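PDB 4BJ1: protein RIF2 from Saccharomyces cerevisiae, which takes part in transcriptional silencing and in the regulation of telomere length, interacting with RAP1 and RIF1. Local coordinates for residues Q255-F269 with K300-H312. Residues are numbered along the deposited sequence; the frame is centred on the assembly and turned at random.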
# COMPACT_ATOMS: atom_id res chain seq x y z
N GLN A 255 -10.59 -22.36 -6.66
CA GLN A 255 -10.21 -23.17 -5.51
C GLN A 255 -11.16 -22.91 -4.34
O GLN A 255 -11.58 -23.87 -3.69
CB GLN A 255 -8.75 -22.93 -5.12
CG GLN A 255 -7.79 -23.57 -6.12
CD GLN A 255 -7.17 -24.80 -5.55
OE1 GLN A 255 -6.48 -24.77 -4.52
NE2 GLN A 255 -7.47 -25.93 -6.18
N LEU A 256 -11.59 -21.65 -4.14
CA LEU A 256 -12.54 -21.32 -3.08
C LEU A 256 -13.90 -21.99 -3.26
O LEU A 256 -14.56 -22.27 -2.27
CB LEU A 256 -12.71 -19.80 -2.93
CG LEU A 256 -11.58 -19.08 -2.20
CD1 LEU A 256 -11.61 -17.62 -2.51
CD2 LEU A 256 -11.65 -19.31 -0.68
N ASN A 257 -14.30 -22.27 -4.51
CA ASN A 257 -15.56 -22.92 -4.88
C ASN A 257 -15.48 -24.45 -4.91
O ASN A 257 -16.51 -25.13 -5.00
CB ASN A 257 -16.07 -22.39 -6.21
CG ASN A 257 -16.49 -20.94 -6.16
OD1 ASN A 257 -16.88 -20.41 -5.11
ND2 ASN A 257 -16.45 -20.28 -7.31
N ASN A 258 -14.25 -24.99 -4.84
CA ASN A 258 -13.95 -26.42 -4.82
C ASN A 258 -13.80 -26.80 -3.35
O ASN A 258 -12.73 -26.62 -2.78
CB ASN A 258 -12.66 -26.70 -5.62
CG ASN A 258 -12.22 -28.15 -5.74
OD1 ASN A 258 -12.55 -29.03 -4.92
ND2 ASN A 258 -11.37 -28.42 -6.73
N LYS A 259 -14.89 -27.28 -2.74
CA LYS A 259 -15.02 -27.66 -1.33
C LYS A 259 -13.86 -28.48 -0.76
O LYS A 259 -13.53 -28.33 0.42
CB LYS A 259 -16.35 -28.40 -1.10
N GLU A 260 -13.25 -29.35 -1.59
CA GLU A 260 -12.17 -30.24 -1.16
C GLU A 260 -10.75 -29.70 -1.42
O GLU A 260 -9.79 -30.47 -1.35
CB GLU A 260 -12.35 -31.65 -1.76
CG GLU A 260 -13.66 -32.34 -1.40
CD GLU A 260 -13.77 -32.85 0.02
OE1 GLU A 260 -13.82 -32.01 0.96
OE2 GLU A 260 -13.81 -34.09 0.20
N SER A 261 -10.61 -28.39 -1.69
CA SER A 261 -9.30 -27.82 -1.95
C SER A 261 -8.63 -27.28 -0.69
O SER A 261 -9.32 -26.98 0.29
CB SER A 261 -9.38 -26.73 -3.02
OG SER A 261 -10.03 -25.59 -2.50
N ASN A 262 -7.28 -27.13 -0.74
CA ASN A 262 -6.47 -26.60 0.36
C ASN A 262 -7.02 -25.25 0.78
O ASN A 262 -7.29 -25.05 1.97
CB ASN A 262 -5.02 -26.47 -0.08
CG ASN A 262 -4.25 -27.75 -0.09
OD1 ASN A 262 -4.69 -28.76 -0.63
ND2 ASN A 262 -3.07 -27.73 0.47
N LEU A 263 -7.25 -24.34 -0.21
CA LEU A 263 -7.78 -23.00 0.02
C LEU A 263 -9.18 -23.01 0.65
O LEU A 263 -9.38 -22.30 1.65
CB LEU A 263 -7.74 -22.17 -1.26
CG LEU A 263 -7.80 -20.64 -1.16
CD1 LEU A 263 -6.83 -20.08 -0.13
CD2 LEU A 263 -7.56 -20.01 -2.52
N ALA A 264 -10.11 -23.83 0.12
CA ALA A 264 -11.48 -23.97 0.64
C ALA A 264 -11.49 -24.52 2.07
O ALA A 264 -12.19 -23.98 2.93
CB ALA A 264 -12.32 -24.84 -0.26
N ILE A 265 -10.69 -25.58 2.32
CA ILE A 265 -10.53 -26.24 3.62
C ILE A 265 -9.93 -25.24 4.62
O ILE A 265 -10.36 -25.18 5.77
CB ILE A 265 -9.67 -27.53 3.46
CG1 ILE A 265 -10.50 -28.68 2.87
CG2 ILE A 265 -8.98 -27.96 4.75
CD1 ILE A 265 -9.71 -29.66 2.12
N PHE A 266 -8.95 -24.43 4.16
CA PHE A 266 -8.29 -23.42 4.97
C PHE A 266 -9.32 -22.43 5.45
O PHE A 266 -9.35 -22.11 6.63
CB PHE A 266 -7.16 -22.72 4.19
CG PHE A 266 -6.28 -21.82 5.04
CD1 PHE A 266 -6.60 -20.48 5.22
CD2 PHE A 266 -5.12 -22.32 5.63
CE1 PHE A 266 -5.81 -19.66 6.03
CE2 PHE A 266 -4.31 -21.48 6.42
CZ PHE A 266 -4.67 -20.16 6.61
N PHE A 267 -10.21 -21.98 4.53
CA PHE A 267 -11.26 -21.02 4.81
C PHE A 267 -12.31 -21.56 5.78
O PHE A 267 -12.82 -20.78 6.59
CB PHE A 267 -11.89 -20.49 3.51
CG PHE A 267 -11.24 -19.22 2.99
CD1 PHE A 267 -9.91 -19.22 2.56
CD2 PHE A 267 -11.94 -18.02 2.96
CE1 PHE A 267 -9.30 -18.04 2.12
CE2 PHE A 267 -11.34 -16.85 2.51
CZ PHE A 267 -10.02 -16.87 2.10
N GLU A 268 -12.59 -22.89 5.74
CA GLU A 268 -13.54 -23.51 6.67
C GLU A 268 -13.01 -23.33 8.09
O GLU A 268 -13.79 -22.99 8.98
CB GLU A 268 -13.79 -24.99 6.35
N PHE A 269 -11.68 -23.47 8.30
CA PHE A 269 -11.06 -23.24 9.61
C PHE A 269 -11.23 -21.78 10.04
O PHE A 269 -11.50 -21.54 11.21
CB PHE A 269 -9.57 -23.65 9.59
CG PHE A 269 -8.74 -23.21 10.79
CD1 PHE A 269 -8.80 -23.91 11.99
CD2 PHE A 269 -7.92 -22.09 10.71
CE1 PHE A 269 -8.04 -23.50 13.09
CE2 PHE A 269 -7.15 -21.70 11.81
CZ PHE A 269 -7.22 -22.40 12.99
N LYS A 300 1.69 -23.30 -4.22
CA LYS A 300 1.47 -23.17 -2.79
C LYS A 300 0.00 -23.00 -2.46
O LYS A 300 -0.50 -23.70 -1.59
CB LYS A 300 2.33 -22.05 -2.22
CG LYS A 300 3.80 -22.41 -2.31
CD LYS A 300 4.68 -21.40 -1.64
CE LYS A 300 6.14 -21.70 -1.89
NZ LYS A 300 7.00 -20.76 -1.13
N ILE A 301 -0.72 -22.16 -3.23
CA ILE A 301 -2.17 -21.93 -3.06
C ILE A 301 -2.98 -23.24 -3.30
O ILE A 301 -3.91 -23.58 -2.55
CB ILE A 301 -2.62 -20.74 -3.97
CG1 ILE A 301 -1.82 -19.45 -3.64
CG2 ILE A 301 -4.13 -20.49 -3.85
CD1 ILE A 301 -1.98 -18.29 -4.60
N ARG A 302 -2.57 -23.99 -4.32
CA ARG A 302 -3.21 -25.24 -4.72
C ARG A 302 -2.87 -26.41 -3.78
O ARG A 302 -3.77 -27.14 -3.34
CB ARG A 302 -2.77 -25.55 -6.17
CG ARG A 302 -3.82 -26.22 -7.08
CD ARG A 302 -3.57 -25.99 -8.59
NE ARG A 302 -2.16 -25.71 -8.88
CZ ARG A 302 -1.72 -24.92 -9.86
NH1 ARG A 302 -2.58 -24.34 -10.69
NH2 ARG A 302 -0.42 -24.72 -10.02
N ASN A 303 -1.57 -26.55 -3.43
CA ASN A 303 -1.03 -27.71 -2.73
C ASN A 303 -0.37 -27.51 -1.36
O ASN A 303 -0.35 -28.47 -0.58
CB ASN A 303 -0.01 -28.41 -3.65
CG ASN A 303 -0.45 -28.54 -5.10
OD1 ASN A 303 -1.53 -29.05 -5.42
ND2 ASN A 303 0.39 -28.07 -6.02
N ARG A 304 0.20 -26.35 -1.06
CA ARG A 304 0.91 -26.20 0.21
C ARG A 304 0.18 -25.45 1.33
O ARG A 304 0.58 -25.62 2.48
CB ARG A 304 2.29 -25.56 -0.01
CG ARG A 304 3.30 -26.44 -0.75
CD ARG A 304 4.71 -26.31 -0.19
NE ARG A 304 4.85 -26.97 1.12
CZ ARG A 304 4.98 -26.33 2.28
NH1 ARG A 304 4.99 -25.00 2.33
NH2 ARG A 304 5.11 -27.02 3.41
N LEU A 305 -0.86 -24.63 1.02
CA LEU A 305 -1.58 -23.83 2.04
C LEU A 305 -2.51 -24.69 2.89
O LEU A 305 -3.57 -25.09 2.42
CB LEU A 305 -2.37 -22.67 1.41
CG LEU A 305 -2.99 -21.60 2.33
CD1 LEU A 305 -1.92 -20.89 3.17
CD2 LEU A 305 -3.69 -20.54 1.53
N THR A 306 -2.09 -24.98 4.13
CA THR A 306 -2.86 -25.74 5.11
C THR A 306 -2.67 -25.09 6.46
O THR A 306 -1.75 -24.28 6.61
CB THR A 306 -2.44 -27.21 5.15
OG1 THR A 306 -1.03 -27.31 5.31
CG2 THR A 306 -2.90 -27.99 3.95
N ILE A 307 -3.51 -25.42 7.46
CA ILE A 307 -3.36 -24.82 8.79
C ILE A 307 -2.16 -25.45 9.50
O ILE A 307 -1.55 -24.80 10.35
CB ILE A 307 -4.66 -24.78 9.63
CG1 ILE A 307 -5.12 -26.17 10.04
CG2 ILE A 307 -5.75 -24.00 8.89
CD1 ILE A 307 -6.03 -26.15 11.19
N LYS A 308 -1.78 -26.67 9.09
CA LYS A 308 -0.62 -27.39 9.59
C LYS A 308 0.70 -26.83 9.00
O LYS A 308 1.76 -27.12 9.55
CB LYS A 308 -0.76 -28.90 9.33
N ASN A 309 0.64 -26.01 7.92
CA ASN A 309 1.84 -25.45 7.28
C ASN A 309 2.03 -23.94 7.41
O ASN A 309 3.17 -23.49 7.41
CB ASN A 309 1.92 -25.80 5.78
CG ASN A 309 2.16 -27.25 5.41
OD1 ASN A 309 2.52 -28.11 6.24
ND2 ASN A 309 1.95 -27.55 4.13
N TYR A 310 0.93 -23.16 7.45
CA TYR A 310 0.98 -21.70 7.45
C TYR A 310 0.06 -21.01 8.44
O TYR A 310 -1.11 -21.38 8.54
CB TYR A 310 0.63 -21.19 6.04
CG TYR A 310 1.70 -21.44 5.01
CD1 TYR A 310 2.76 -20.56 4.85
CD2 TYR A 310 1.64 -22.55 4.17
CE1 TYR A 310 3.75 -20.79 3.91
CE2 TYR A 310 2.62 -22.78 3.21
CZ TYR A 310 3.68 -21.90 3.08
OH TYR A 310 4.65 -22.10 2.13
N PRO A 311 0.50 -19.91 9.10
CA PRO A 311 1.85 -19.32 9.13
C PRO A 311 2.86 -20.20 9.91
O PRO A 311 2.48 -21.26 10.40
CB PRO A 311 1.61 -17.97 9.85
CG PRO A 311 0.12 -17.81 9.98
CD PRO A 311 -0.40 -19.19 10.01
N HIS A 312 4.14 -19.79 10.00
CA HIS A 312 5.14 -20.50 10.81
C HIS A 312 6.05 -19.51 11.51
O HIS A 312 5.55 -18.56 12.12
CB HIS A 312 5.92 -21.59 10.06
CG HIS A 312 6.17 -21.32 8.61
ND1 HIS A 312 5.51 -22.03 7.62
CD2 HIS A 312 7.02 -20.44 8.03
CE1 HIS A 312 5.98 -21.56 6.47
NE2 HIS A 312 6.88 -20.60 6.67
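Asn262, in the first turn of helix 262-269, sets its amide against the backbone of residues 302-305. Its CG stands anti to the carbonyl carbon (chi1 -78°), which brings ND2 beside two backbone oxygens; from there it gives a weak, bent hydrogen bond to Leu305 O (3.3 Å), with Asn303 O also close, 3.0 Å from ND2. The methyl CG2 of Thr306 lies alongside the same nitrogen. One turn on, the Phe266 ring takes Leu305 CG over one face, offset toward the rim, while Thr306 O and Tyr310 O lie at its edge near the ring plane. Ile307 CG2 approaches the ring obliquely, 3.7 Å from Phe266 CD2. Both segments belong to the helical AAA+ lid of RIF2; here the short axes of helices 262-269 and 300-304 cross at 79°, 8.6 Å apart, and residues 305-307 run along helix 262-269. Ile307 reaches two rings: its CG1 branch, lodged between backbone N and carbonyl carbon (chi1 68°), carries CD1 over a face of Phe269 in a CH-pi contact, 3.9 Å from the ring centroid, and CG2 meets that ring's CD2. With an alanine at Phe269, Ile307 CD1 would probably lose the ring face it packs on and be freer to turn. Phe269 also meets Phe273 and, edge-to-face, Tyr279. Leu263, itself buried, spreads its two methyls, CD1 touching Leu305 CD2 at 3.6 Å and CD2 touching Ile301 CG2. Ile301 also packs on Tyr248 and Leu251 of helix 243-257. At the opposite end from Phe269, the Gln255 and Arg302 side chains cross at about a right angle, with Gln255 NE2 3.8 Å from Arg302 CG.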